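Local structure of catalase (Bacillus pumilus, 4QOL) at residues 202-207 / 212-217; 76-81 / 396-401; 23-26 / 31-34; 188-193 / 244-249. The protein breaks hydrogen peroxide down to water and oxygen at a heme group, and probably oxidises phenolic substrates in a peroxidase-like way. One frame throughout, in Å; residues are numbered along the deposited sequence.

Contact 1. Residues 202-207 / 212-217; sequences FRWVNK and KYVKYH
Val214 sits on one face of the Trp204 indole, CG1 lying 3.6 Å from the centroid of the five-membered ring and CG2 over the middle of the bicycle. It reaches there because CG1 is turned between the backbone N and the carbonyl carbon (chi1 66°). At the edge of the same indole, in its plane, NE1 donates to Tyr216 OH at 2.9 Å. Phe202 CD2 lies at the edge of the Tyr216 ring, 3.9 Å from Tyr216 CE2; the side chains cross at about a right angle but the ring planes are oblique, 58° apart, and an aromatic cluster results. On the other face of the sheet Arg203 and Tyr213 run side by side; Arg203 spends its charge on Glu329. Four backbone bonds, between Phe202 and Val214 and between Trp204 and Lys212, fix this antiparallel register. The hairpin is flanked by strand 325-327, paired with 202-205, and by strand 258-267, paired with 211-220, whose Val263 and Leu265 pack against Val214.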
loop_
_atom_site.group_PDB
_atom_site.type_symbol
_atom_site.label_atom_id
_atom_site.label_comp_id
_atom_site.label_asym_id
_atom_site.label_seq_id
_atom_site.Cartn_x
_atom_site.Cartn_y
_atom_site.Cartn_z
ATOM N N PHE A 202 -26.775 -20.178 -12.064
ATOM C CA PHE A 202 -27.251 -18.911 -11.606
ATOM C C PHE A 202 -28.795 -18.910 -11.620
ATOM O O PHE A 202 -29.418 -19.868 -12.037
ATOM C CB PHE A 202 -26.730 -17.805 -12.547
ATOM C CG PHE A 202 -25.250 -17.641 -12.478
ATOM C CD1 PHE A 202 -24.679 -16.822 -11.468
ATOM C CD2 PHE A 202 -24.415 -18.351 -13.306
ATOM C CE1 PHE A 202 -23.259 -16.754 -11.343
ATOM C CE2 PHE A 202 -23.026 -18.258 -13.197
ATOM C CZ PHE A 202 -22.463 -17.493 -12.226
ATOM N N ARG A 203 -29.335 -17.824 -11.186
ATOM C CA ARG A 203 -30.794 -17.617 -11.212
ATOM C C ARG A 203 -31.132 -16.545 -12.234
ATOM O O ARG A 203 -30.554 -15.430 -12.161
ATOM C CB ARG A 203 -31.273 -17.197 -9.829
ATOM C CG ARG A 203 -31.287 -18.303 -8.791
ATOM C CD ARG A 203 -31.927 -17.748 -7.484
ATOM N NE ARG A 203 -32.114 -18.854 -6.577
ATOM C CZ ARG A 203 -33.266 -19.234 -6.024
ATOM N NH1 ARG A 203 -34.387 -18.535 -6.140
ATOM N NH2 ARG A 203 -33.245 -20.307 -5.281
ATOM N N TRP A 204 -32.115 -16.821 -13.099
ATOM C CA TRP A 204 -32.654 -15.825 -14.003
ATOM C C TRP A 204 -34.033 -15.482 -13.505
ATOM O O TRP A 204 -34.814 -16.373 -13.193
ATOM C CB TRP A 204 -32.687 -16.367 -15.419
ATOM C CG TRP A 204 -31.509 -16.068 -16.218
ATOM C CD1 TRP A 204 -30.252 -15.553 -15.795
ATOM C CD2 TRP A 204 -31.390 -16.261 -17.616
ATOM N NE1 TRP A 204 -29.423 -15.415 -16.876
ATOM C CE2 TRP A 204 -30.069 -15.864 -17.999
ATOM C CE3 TRP A 204 -32.236 -16.702 -18.589
ATOM C CZ2 TRP A 204 -29.662 -15.847 -19.299
ATOM C CZ3 TRP A 204 -31.757 -16.805 -19.900
ATOM C CH2 TRP A 204 -30.492 -16.359 -20.229
ATOM N N VAL A 205 -34.318 -14.193 -13.370
ATOM C CA VAL A 205 -35.557 -13.730 -12.839
ATOM C C VAL A 205 -36.164 -12.819 -13.902
ATOM O O VAL A 205 -35.551 -11.846 -14.295
ATOM C CB VAL A 205 -35.403 -12.947 -11.508
ATOM C CG1 VAL A 205 -36.794 -12.640 -10.942
ATOM C CG2 VAL A 205 -34.570 -13.753 -10.517
ATOM N N ASN A 206 -37.409 -13.113 -14.290
ATOM C CA ASN A 206 -38.118 -12.277 -15.305
ATOM C C ASN A 206 -38.978 -11.107 -14.716
ATOM O O ASN A 206 -39.019 -10.894 -13.513
ATOM C CB ASN A 206 -38.918 -13.164 -16.252
ATOM C CG ASN A 206 -40.207 -13.745 -15.630
ATOM O OD1 ASN A 206 -40.634 -13.396 -14.543
ATOM N ND2 ASN A 206 -40.780 -14.685 -16.333
ATOM N N LYS A 207 -39.619 -10.341 -15.586
ATOM C CA LYS A 207 -40.347 -9.160 -15.117
ATOM C C LYS A 207 -41.543 -9.515 -14.211
ATOM O O LYS A 207 -42.072 -8.657 -13.549
ATOM C CB LYS A 207 -40.864 -8.322 -16.314
ATOM C CG LYS A 207 -41.997 -8.959 -17.105
ATOM C CD LYS A 207 -42.245 -8.194 -18.409
ATOM C CE LYS A 207 -43.348 -8.741 -19.262
ATOM N NZ LYS A 207 -43.841 -7.881 -20.403
ATOM N N LYS A 212 -35.842 -19.087 -12.899
ATOM C CA LYS A 212 -35.350 -20.354 -13.431
ATOM C C LYS A 212 -33.862 -20.417 -13.087
ATOM O O LYS A 212 -33.189 -19.391 -12.960
ATOM C CB LYS A 212 -35.438 -20.432 -14.949
ATOM C CG LYS A 212 -36.813 -20.216 -15.510
ATOM C CD LYS A 212 -37.378 -21.500 -15.999
ATOM C CE LYS A 212 -38.739 -21.235 -16.605
ATOM N NZ LYS A 212 -39.586 -22.413 -16.328
ATOM N N TYR A 213 -33.391 -21.624 -12.871
ATOM C CA TYR A 213 -31.952 -21.875 -12.859
ATOM C C TYR A 213 -31.394 -21.868 -14.286
ATOM O O TYR A 213 -32.014 -22.325 -15.221
ATOM C CB TYR A 213 -31.630 -23.212 -12.242
ATOM C CG TYR A 213 -31.796 -23.371 -10.738
ATOM C CD1 TYR A 213 -31.349 -22.407 -9.827
ATOM C CD2 TYR A 213 -32.377 -24.512 -10.233
ATOM C CE1 TYR A 213 -31.481 -22.595 -8.472
ATOM C CE2 TYR A 213 -32.459 -24.728 -8.879
ATOM C CZ TYR A 213 -32.012 -23.767 -8.014
ATOM O OH TYR A 213 -32.072 -23.994 -6.679
ATOM N N VAL A 214 -30.137 -21.322 -14.423
ATOM C CA VAL A 214 -29.503 -21.217 -15.701
ATOM C C VAL A 214 -28.042 -21.642 -15.618
ATOM O O VAL A 214 -27.393 -21.409 -14.612
ATOM C CB VAL A 214 -29.656 -19.788 -16.301
ATOM C CG1 VAL A 214 -28.906 -18.773 -15.471
ATOM C CG2 VAL A 214 -29.247 -19.736 -17.772
ATOM N N LYS A 215 -27.571 -22.247 -16.698
ATOM C CA LYS A 215 -26.168 -22.489 -16.976
ATOM C C LYS A 215 -25.816 -21.873 -18.318
ATOM O O LYS A 215 -26.570 -21.928 -19.298
ATOM C CB LYS A 215 -25.876 -24.009 -16.930
ATOM C CG LYS A 215 -25.705 -24.505 -15.521
ATOM C CD LYS A 215 -25.140 -25.914 -15.458
ATOM C CE LYS A 215 -25.062 -26.389 -14.031
ATOM N NZ LYS A 215 -23.984 -25.846 -13.220
ATOM N N TYR A 216 -24.629 -21.273 -18.357
ATOM C CA TYR A 216 -24.092 -20.632 -19.560
ATOM C C TYR A 216 -22.999 -21.485 -20.231
ATOM O O TYR A 216 -22.122 -22.098 -19.543
ATOM C CB TYR A 216 -23.440 -19.328 -19.181
ATOM C CG TYR A 216 -24.344 -18.228 -18.652
ATOM C CD1 TYR A 216 -25.034 -17.392 -19.505
ATOM C CD2 TYR A 216 -24.390 -17.945 -17.278
ATOM C CE1 TYR A 216 -25.818 -16.358 -19.029
ATOM C CE2 TYR A 216 -25.130 -16.877 -16.796
ATOM C CZ TYR A 216 -25.847 -16.098 -17.671
ATOM O OH TYR A 216 -26.522 -15.027 -17.183
ATOM N N HIS A 217 -22.972 -21.435 -21.557
ATOM C CA HIS A 217 -21.979 -22.167 -22.333
ATOM C C HIS A 217 -21.528 -21.327 -23.519
ATOM O O HIS A 217 -22.390 -20.728 -24.204
ATOM C CB HIS A 217 -22.615 -23.453 -22.867
ATOM C CG HIS A 217 -23.094 -24.362 -21.791
ATOM N ND1 HIS A 217 -22.264 -25.271 -21.162
ATOM C CD2 HIS A 217 -24.312 -24.524 -21.248
ATOM C CE1 HIS A 217 -22.961 -25.948 -20.264
ATOM N NE2 HIS A 217 -24.208 -25.518 -20.303
#

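Contact 2. Residues 76-81 / 396-401; sequences HTRAAF and NPHYKE
Arg78 is the residue that bridges to 396-401, and its guanidinium meets three consecutive residues there. The segment begins with an Asx turn: Asn396 OD1 accepts from His398 N at 3.0 Å, while Asn396 ND2 reaches Asn8 of the second subunit. The turn presents the carbonyl of His398, which receives Arg78 NH1 at 2.9 Å, nearly in line with the C=O; NH2 adds a weak bond to the same oxygen. With its CG anti to the backbone N (chi1 -175°), the His398 side chain brings the imidazole back alongside the arginine, so that Arg78 CZ lies over one ring face and Arg78 NH2 is 3.1 Å from His398 CE1, the two planes inclined at 51°. Tyr399 follows: Tyr399 CD1 is 3.6 Å from Arg78 NH2, and the tyrosine's own face carries His398 ND1. Lys400 O stays 4.0 Å from Arg78 NH1, a contact without a hydrogen bond, and Glu401 turns away to a salt bridge with Arg413 of the third subunit. Putting an alanine at Arg78 would probably leave the His398 carbonyl without its two donors and the imidazole freer to turn. Within the two segments the guanidinium is hydrogen-bonded to a backbone carbonyl and lies against the imidazole and the tyrosine ring; the nearby charge may disfavour protonation of His398.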
loop_
_atom_site.group_PDB
_atom_site.type_symbol
_atom_site.label_atom_id
_atom_site.label_comp_id
_atom_site.label_asym_id
_atom_site.label_seq_id
_atom_site.Cartn_x
_atom_site.Cartn_y
_atom_site.Cartn_z
ATOM N N HIS A 76 -37.497 -15.221 -19.731
ATOM C CA HIS A 76 -36.786 -15.876 -18.637
ATOM C C HIS A 76 -35.929 -14.972 -17.780
ATOM O O HIS A 76 -35.749 -15.261 -16.638
ATOM C CB HIS A 76 -35.875 -16.969 -19.161
ATOM C CG HIS A 76 -36.527 -17.877 -20.134
ATOM N ND1 HIS A 76 -37.587 -18.680 -19.787
ATOM C CD2 HIS A 76 -36.269 -18.118 -21.440
ATOM C CE1 HIS A 76 -37.970 -19.368 -20.851
ATOM N NE2 HIS A 76 -37.176 -19.054 -21.861
ATOM N N THR A 77 -35.525 -13.835 -18.319
ATOM C CA THR A 77 -34.810 -12.832 -17.532
ATOM C C THR A 77 -35.088 -11.427 -17.990
ATOM O O THR A 77 -35.213 -11.166 -19.171
ATOM C CB THR A 77 -33.276 -13.061 -17.621
ATOM O OG1 THR A 77 -32.597 -12.051 -16.850
ATOM C CG2 THR A 77 -32.775 -13.101 -19.048
ATOM N N ARG A 78 -35.200 -10.528 -17.017
ATOM C CA ARG A 78 -35.409 -9.114 -17.283
ATOM C C ARG A 78 -34.101 -8.395 -17.616
ATOM O O ARG A 78 -34.099 -7.184 -17.776
ATOM C CB ARG A 78 -36.123 -8.388 -16.101
ATOM C CG ARG A 78 -35.321 -8.270 -14.782
ATOM C CD ARG A 78 -36.048 -7.542 -13.627
ATOM N NE ARG A 78 -35.819 -6.108 -13.760
ATOM C CZ ARG A 78 -35.870 -5.194 -12.794
ATOM N NH1 ARG A 78 -36.107 -5.525 -11.538
ATOM N NH2 ARG A 78 -35.638 -3.915 -13.113
ATOM N N ALA A 79 -33.000 -9.130 -17.733
ATOM C CA ALA A 79 -31.702 -8.503 -18.018
ATOM C C ALA A 79 -31.807 -7.640 -19.270
ATOM O O ALA A 79 -32.150 -8.105 -20.372
ATOM C CB ALA A 79 -30.637 -9.562 -18.169
ATOM N N ALA A 80 -31.455 -6.370 -19.106
ATOM C CA ALA A 80 -31.594 -5.413 -20.192
ATOM C C ALA A 80 -30.774 -5.806 -21.427
ATOM O O ALA A 80 -31.282 -5.713 -22.564
ATOM C CB ALA A 80 -31.216 -4.012 -19.714
ATOM N N PHE A 81 -29.516 -6.240 -21.233
ATOM C CA PHE A 81 -28.680 -6.547 -22.385
ATOM C C PHE A 81 -29.170 -7.744 -23.202
ATOM O O PHE A 81 -28.720 -7.934 -24.344
ATOM C CB PHE A 81 -27.159 -6.688 -22.019
ATOM C CG PHE A 81 -26.764 -8.048 -21.483
ATOM C CD1 PHE A 81 -27.023 -8.406 -20.168
ATOM C CD2 PHE A 81 -26.097 -8.952 -22.294
ATOM C CE1 PHE A 81 -26.628 -9.627 -19.683
ATOM C CE2 PHE A 81 -25.648 -10.165 -21.800
ATOM C CZ PHE A 81 -25.956 -10.513 -20.496
ATOM N N ASN A 396 -34.131 3.154 -5.822
ATOM C CA ASN A 396 -35.143 2.946 -6.794
ATOM C C ASN A 396 -35.690 1.522 -6.643
ATOM O O ASN A 396 -35.076 0.559 -7.065
ATOM C CB ASN A 396 -34.570 3.173 -8.165
ATOM C CG ASN A 396 -35.639 3.122 -9.239
ATOM O OD1 ASN A 396 -36.607 2.353 -9.138
ATOM N ND2 ASN A 396 -35.424 3.852 -10.309
ATOM N N PRO A 397 -36.876 1.380 -6.054
ATOM C CA PRO A 397 -37.350 0.044 -5.747
ATOM C C PRO A 397 -37.708 -0.812 -6.958
ATOM O O PRO A 397 -37.769 -2.043 -6.825
ATOM C CB PRO A 397 -38.564 0.289 -4.852
ATOM C CG PRO A 397 -38.984 1.701 -5.123
ATOM C CD PRO A 397 -37.741 2.444 -5.502
ATOM N N HIS A 398 -37.817 -0.227 -8.147
ATOM C CA HIS A 398 -37.922 -1.055 -9.358
ATOM C C HIS A 398 -36.712 -2.013 -9.488
ATOM O O HIS A 398 -36.801 -3.000 -10.201
ATOM C CB HIS A 398 -38.021 -0.227 -10.632
ATOM C CG HIS A 398 -38.253 -1.056 -11.878
ATOM N ND1 HIS A 398 -37.351 -1.112 -12.926
ATOM C CD2 HIS A 398 -39.273 -1.886 -12.218
ATOM C CE1 HIS A 398 -37.820 -1.917 -13.869
ATOM N NE2 HIS A 398 -38.983 -2.404 -13.462
ATOM N N TYR A 399 -35.594 -1.672 -8.885
ATOM C CA TYR A 399 -34.382 -2.470 -9.091
ATOM C C TYR A 399 -34.057 -3.414 -7.940
ATOM O O TYR A 399 -32.918 -3.910 -7.854
ATOM C CB TYR A 399 -33.225 -1.556 -9.385
ATOM C CG TYR A 399 -33.376 -0.931 -10.734
ATOM C CD1 TYR A 399 -33.073 -1.646 -11.856
ATOM C CD2 TYR A 399 -33.889 0.352 -10.892
ATOM C CE1 TYR A 399 -33.227 -1.110 -13.106
ATOM C CE2 TYR A 399 -34.029 0.905 -12.140
ATOM C CZ TYR A 399 -33.706 0.178 -13.239
ATOM O OH TYR A 399 -33.823 0.687 -14.501
ATOM N N LYS A 400 -35.025 -3.686 -7.068
ATOM C CA LYS A 400 -34.835 -4.675 -6.033
ATOM C C LYS A 400 -34.580 -6.041 -6.674
ATOM O O LYS A 400 -35.145 -6.378 -7.706
ATOM C CB LYS A 400 -36.046 -4.737 -5.077
ATOM C CG LYS A 400 -36.000 -3.618 -4.038
ATOM C CD LYS A 400 -36.967 -3.866 -2.891
ATOM C CE LYS A 400 -36.370 -4.857 -1.882
ATOM N NZ LYS A 400 -37.333 -5.172 -0.773
ATOM N N GLU A 401 -33.745 -6.827 -6.014
ATOM C CA GLU A 401 -33.547 -8.189 -6.383
ATOM C C GLU A 401 -34.664 -9.080 -5.837
ATOM O O GLU A 401 -35.509 -8.649 -5.012
ATOM C CB GLU A 401 -32.184 -8.703 -5.929
ATOM C CG GLU A 401 -32.009 -8.883 -4.433
ATOM C CD GLU A 401 -30.728 -8.256 -3.894
ATOM O OE1 GLU A 401 -29.648 -8.683 -4.338
ATOM O OE2 GLU A 401 -30.805 -7.357 -3.002
#

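Contact 3. Residues 23-26 / 31-34; sequences SRTA and PSFL
Phe33 brings its ring up to the backbone of 24-26: CE2 is 3.3 Å from Ala26 N and as near to Thr25 C, coming in obliquely, while Thr25 O lies at the ring edge, in plane. CZ touches Ala26 CB at 3.8 Å, and Phe33 of the third subunit stacks on the ring. Its CG stands anti to the carbonyl carbon (chi1 -75°), which turns the ring back toward the facing chain. The backbones themselves are tied by Phe33 N to Arg24 O at 2.9 Å, almost straight at 170°, and by Ala26 N to Pro31 O at 3.0 Å, a single bridge centred on Thr25 and Ser32. Beside it Thr25 CG2 packs on Ser32 OG, and a water links that hydroxyl to Ser23 OG, which also bonds Asp139 of the fourth subunit. With an alanine here in place of Phe33, the peptide between Thr25 and Ala26 would probably lose its cover and the third subunit its stacking partner. Arg24 points its guanidinium to Asp35. The turn belongs to the N-terminal arm, ahead of helix 37-46, and is embedded among three other subunits, Thr25 of strand 25-26 pairing antiparallel with a strand of the fourth.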
loop_
_atom_site.group_PDB
_atom_site.type_symbol
_atom_site.label_atom_id
_atom_site.label_comp_id
_atom_site.label_asym_id
_atom_site.label_seq_id
_atom_site.Cartn_x
_atom_site.Cartn_y
_atom_site.Cartn_z
ATOM N N SER A 23 23.195 11.978 -16.057
ATOM C CA SER A 23 23.021 12.389 -14.705
ATOM C C SER A 23 23.857 13.626 -14.403
ATOM O O SER A 23 24.820 13.942 -15.083
ATOM C CB SER A 23 23.479 11.288 -13.726
ATOM O OG SER A 23 22.737 10.107 -13.880
ATOM N N ARG A 24 23.448 14.335 -13.354
ATOM C CA ARG A 24 24.185 15.506 -12.933
ATOM C C ARG A 24 25.289 15.161 -11.938
ATOM O O ARG A 24 25.029 14.537 -10.894
ATOM C CB ARG A 24 23.156 16.493 -12.339
ATOM C CG ARG A 24 23.638 17.862 -12.163
ATOM C CD ARG A 24 22.506 18.721 -11.610
ATOM N NE ARG A 24 22.813 20.120 -11.867
ATOM C CZ ARG A 24 22.246 21.125 -11.227
ATOM N NH1 ARG A 24 21.400 20.874 -10.204
ATOM N NH2 ARG A 24 22.572 22.349 -11.570
ATOM N N THR A 25 26.532 15.568 -12.234
ATOM C CA THR A 25 27.666 15.056 -11.548
ATOM C C THR A 25 28.677 16.147 -11.239
ATOM O O THR A 25 28.623 17.244 -11.820
ATOM C CB THR A 25 28.354 13.913 -12.406
ATOM O OG1 THR A 25 28.757 14.434 -13.688
ATOM C CG2 THR A 25 27.411 12.764 -12.591
ATOM N N ALA A 26 29.623 15.856 -10.365
ATOM C CA ALA A 26 30.782 16.706 -10.153
ATOM C C ALA A 26 31.848 16.585 -11.218
ATOM O O ALA A 26 32.741 15.738 -11.134
ATOM C CB ALA A 26 31.368 16.425 -8.766
ATOM N N PRO A 31 31.107 11.865 -8.910
ATOM C CA PRO A 31 29.929 11.284 -8.326
ATOM C C PRO A 31 28.697 12.170 -8.558
ATOM O O PRO A 31 28.810 13.340 -8.992
ATOM C CB PRO A 31 30.272 11.217 -6.845
ATOM C CG PRO A 31 31.258 12.323 -6.643
ATOM C CD PRO A 31 32.058 12.322 -7.897
ATOM N N SER A 32 27.528 11.567 -8.342
ATOM C CA SER A 32 26.249 12.124 -8.757
ATOM C C SER A 32 25.655 13.002 -7.643
ATOM O O SER A 32 25.766 12.711 -6.450
ATOM C CB SER A 32 25.301 10.974 -9.120
ATOM O OG SER A 32 25.666 10.360 -10.350
ATOM N N PHE A 33 24.947 14.051 -8.022
ATOM C CA PHE A 33 24.284 14.957 -7.075
ATOM C C PHE A 33 22.826 14.579 -6.800
ATOM O O PHE A 33 22.148 14.045 -7.696
ATOM C CB PHE A 33 24.335 16.368 -7.619
ATOM C CG PHE A 33 25.709 16.979 -7.490
ATOM C CD1 PHE A 33 26.228 17.289 -6.229
ATOM C CD2 PHE A 33 26.473 17.292 -8.625
ATOM C CE1 PHE A 33 27.505 17.870 -6.111
ATOM C CE2 PHE A 33 27.776 17.818 -8.493
ATOM C CZ PHE A 33 28.285 18.079 -7.251
ATOM N N LEU A 34 22.433 14.862 -5.567
ATOM C CA LEU A 34 21.048 14.680 -5.116
ATOM C C LEU A 34 20.103 15.602 -5.881
ATOM O O LEU A 34 18.958 15.249 -6.142
ATOM C CB LEU A 34 20.950 14.918 -3.615
ATOM C CG LEU A 34 19.637 14.573 -2.909
ATOM C CD1 LEU A 34 19.215 13.161 -3.217
ATOM C CD2 LEU A 34 19.755 14.867 -1.398
HETATM O O HOH W 1 23.773 8.607 -11.619
HETATM O O HOH W 2 22.671 13.012 -10.247
#

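Contact 4. Residues 188-193 / 244-249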
loop_
_atom_site.group_PDB
_atom_site.type_symbol
_atom_site.label_atom_id
_atom_site.label_comp_id
_atom_site.label_asym_id
_atom_site.label_seq_id
_atom_site.Cartn_x
_atom_site.Cartn_y
_atom_site.Cartn_z
ATOM N N PRO A 188 -5.724 -26.625 -23.831
ATOM C CA PRO A 188 -6.211 -26.026 -25.050
ATOM C C PRO A 188 -5.108 -25.568 -26.008
ATOM O O PRO A 188 -4.072 -25.141 -25.561
ATOM C CB PRO A 188 -7.077 -24.826 -24.559
ATOM C CG PRO A 188 -7.479 -25.250 -23.165
ATOM C CD PRO A 188 -6.225 -25.946 -22.630
ATOM N N ALA A 189 -5.378 -25.624 -27.336
ATOM C CA ALA A 189 -4.347 -25.252 -28.282
ATOM C C ALA A 189 -3.999 -23.773 -28.177
ATOM O O ALA A 189 -2.831 -23.351 -28.488
ATOM C CB ALA A 189 -4.761 -25.605 -29.695
ATOM N N ASN A 190 -5.018 -22.984 -27.864
ATOM C CA ASN A 190 -4.885 -21.555 -27.676
ATOM C C ASN A 190 -6.247 -21.038 -27.071
ATOM O O ASN A 190 -7.093 -21.829 -26.733
ATOM C CB ASN A 190 -4.547 -20.879 -29.023
ATOM C CG ASN A 190 -5.565 -21.189 -30.095
ATOM O OD1 ASN A 190 -6.749 -20.880 -29.943
ATOM N ND2 ASN A 190 -5.118 -21.801 -31.229
ATOM N N TYR A 191 -6.381 -19.738 -26.883
ATOM C CA TYR A 191 -7.569 -19.210 -26.247
ATOM C C TYR A 191 -8.773 -19.127 -27.183
ATOM O O TYR A 191 -9.886 -19.075 -26.718
ATOM C CB TYR A 191 -7.281 -17.808 -25.678
ATOM C CG TYR A 191 -6.252 -17.727 -24.571
ATOM C CD1 TYR A 191 -6.272 -18.614 -23.494
ATOM C CD2 TYR A 191 -5.261 -16.753 -24.596
ATOM C CE1 TYR A 191 -5.347 -18.511 -22.458
ATOM C CE2 TYR A 191 -4.337 -16.627 -23.596
ATOM C CZ TYR A 191 -4.350 -17.520 -22.519
ATOM O OH TYR A 191 -3.414 -17.396 -21.534
ATOM N N ALA A 192 -8.544 -19.144 -28.509
ATOM C CA ALA A 192 -9.650 -19.028 -29.495
ATOM C C ALA A 192 -10.348 -20.362 -29.750
ATOM O O ALA A 192 -11.564 -20.438 -29.877
ATOM C CB ALA A 192 -9.129 -18.474 -30.814
ATOM N N GLU A 193 -9.591 -21.443 -29.726
ATOM C CA GLU A 193 -10.143 -22.782 -30.075
ATOM C C GLU A 193 -10.467 -23.548 -28.802
ATOM O O GLU A 193 -9.913 -24.616 -28.504
ATOM C CB GLU A 193 -9.115 -23.531 -30.943
ATOM C CG GLU A 193 -8.865 -22.873 -32.297
ATOM C CD GLU A 193 -7.818 -23.603 -33.126
ATOM O OE1 GLU A 193 -6.667 -23.106 -33.259
ATOM O OE2 GLU A 193 -8.146 -24.669 -33.656
ATOM N N THR A 244 -1.176 -15.990 -25.890
ATOM C CA THR A 244 -1.277 -14.548 -25.944
ATOM C C THR A 244 -0.929 -14.057 -27.378
ATOM O O THR A 244 -1.583 -13.161 -27.928
ATOM C CB THR A 244 -0.300 -13.944 -24.939
ATOM O OG1 THR A 244 -0.818 -14.110 -23.614
ATOM C CG2 THR A 244 -0.096 -12.447 -25.095
ATOM N N ARG A 245 0.108 -14.641 -27.950
ATOM C CA ARG A 245 0.537 -14.257 -29.295
ATOM C C ARG A 245 -0.587 -14.478 -30.327
ATOM O O ARG A 245 -0.929 -13.595 -31.114
ATOM C CB ARG A 245 1.773 -15.019 -29.685
ATOM C CG ARG A 245 2.386 -14.490 -31.003
ATOM C CD ARG A 245 3.464 -15.478 -31.472
ATOM N NE ARG A 245 4.530 -15.626 -30.470
ATOM C CZ ARG A 245 5.602 -14.858 -30.347
ATOM N NH1 ARG A 245 5.787 -13.800 -31.109
ATOM N NH2 ARG A 245 6.507 -15.160 -29.442
ATOM N N ASP A 246 -1.147 -15.677 -30.277
ATOM C CA ASP A 246 -2.205 -16.097 -31.209
ATOM C C ASP A 246 -3.427 -15.194 -31.156
ATOM O O ASP A 246 -3.954 -14.793 -32.213
ATOM C CB ASP A 246 -2.582 -17.522 -30.876
ATOM C CG ASP A 246 -3.747 -18.041 -31.661
ATOM O OD1 ASP A 246 -3.545 -18.545 -32.820
ATOM O OD2 ASP A 246 -4.884 -17.884 -31.106
ATOM N N LEU A 247 -3.864 -14.857 -29.946
ATOM C CA LEU A 247 -5.038 -13.989 -29.782
ATOM C C LEU A 247 -4.781 -12.602 -30.406
ATOM O O LEU A 247 -5.604 -12.102 -31.195
ATOM C CB LEU A 247 -5.452 -13.884 -28.312
ATOM C CG LEU A 247 -6.721 -13.019 -28.029
ATOM C CD1 LEU A 247 -8.007 -13.493 -28.720
ATOM C CD2 LEU A 247 -6.925 -12.932 -26.521
ATOM N N TYR A 248 -3.646 -12.016 -30.063
ATOM C CA TYR A 248 -3.313 -10.691 -30.533
ATOM C C TYR A 248 -3.253 -10.691 -32.053
ATOM O O TYR A 248 -3.802 -9.820 -32.740
ATOM C CB TYR A 248 -1.992 -10.247 -29.928
ATOM C CG TYR A 248 -1.643 -8.812 -30.267
ATOM C CD1 TYR A 248 -0.984 -8.509 -31.436
ATOM C CD2 TYR A 248 -2.018 -7.761 -29.414
ATOM C CE1 TYR A 248 -0.702 -7.191 -31.764
ATOM C CE2 TYR A 248 -1.733 -6.470 -29.735
ATOM C CZ TYR A 248 -1.091 -6.190 -30.918
ATOM O OH TYR A 248 -0.823 -4.849 -31.179
ATOM N N ASP A 249 -2.556 -11.688 -32.565
ATOM C CA ASP A 249 -2.314 -11.787 -34.010
ATOM C C ASP A 249 -3.584 -12.014 -34.822
ATOM O O ASP A 249 -3.744 -11.402 -35.888
ATOM C CB ASP A 249 -1.311 -12.917 -34.277
ATOM C CG ASP A 249 0.118 -12.538 -33.894
ATOM O OD1 ASP A 249 0.413 -11.355 -33.495
ATOM O OD2 ASP A 249 0.986 -13.434 -33.975
HETATM O O HOH W 3 -5.009 -17.568 -28.370
#
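An Asx motif at Asn190 holds that residue's amide flat against the carboxylate of Asp246 on the facing helix. The two planes are stacked, only 16° apart, with Asn190 CG 3.5 Å from Asp246 OD2, and no direct hydrogen bond joins the segments. The amide is held from its own side: OD1 accepts from Glu193 N at 2.9 Å and more weakly from Ala192 N, and ND2 donates to Glu193 OE1 at 2.9 Å. CG of Asn190, set between the backbone N and the carbonyl carbon (chi1 56°), lets OD1 face those following amides. In the fold, this joins the loop between helix 175-181 and strand 196-197 to helix 242-253, with the side chain of Tyr191 about 10 Å from a bound heme. One water does the polar bridging, accepting from Tyr191 N at 3.0 Å and donating to Asp246 OD2 at 2.8 Å. OD2 also has a salt bridge to Arg250, which probably eases the proximity of Asp246 to Glu193. Two residues before Asp246 in the helix, Thr244 N is approached by Tyr191 CE2 at 4.0 Å, while Tyr191 OH and Thr244 OG1 both bond Glu106 OE2.

From the N terminus, contact 3 comes first, a short local turn in the arm before helix 37-46; it closes before any other contact opens and lies far out, about 53 Å between nearest atoms from both contact 1 and contact 2. Residues 76-81 then open the longest loop, which shuts only at 396-401. Within it, 188-193 and 244-249 close contact 4, joining a loop to helix 242-253, and the hairpin of contact 1 falls inside that span in turn. Contacts 1 and 2 touch, with a probable hydrogen bond from Arg78 N to Val205 O and packing of Trp204 on His76 and Thr77. Contacts 2 and 3 both meet the second subunit; contacts 3 and 4 both meet the fourth.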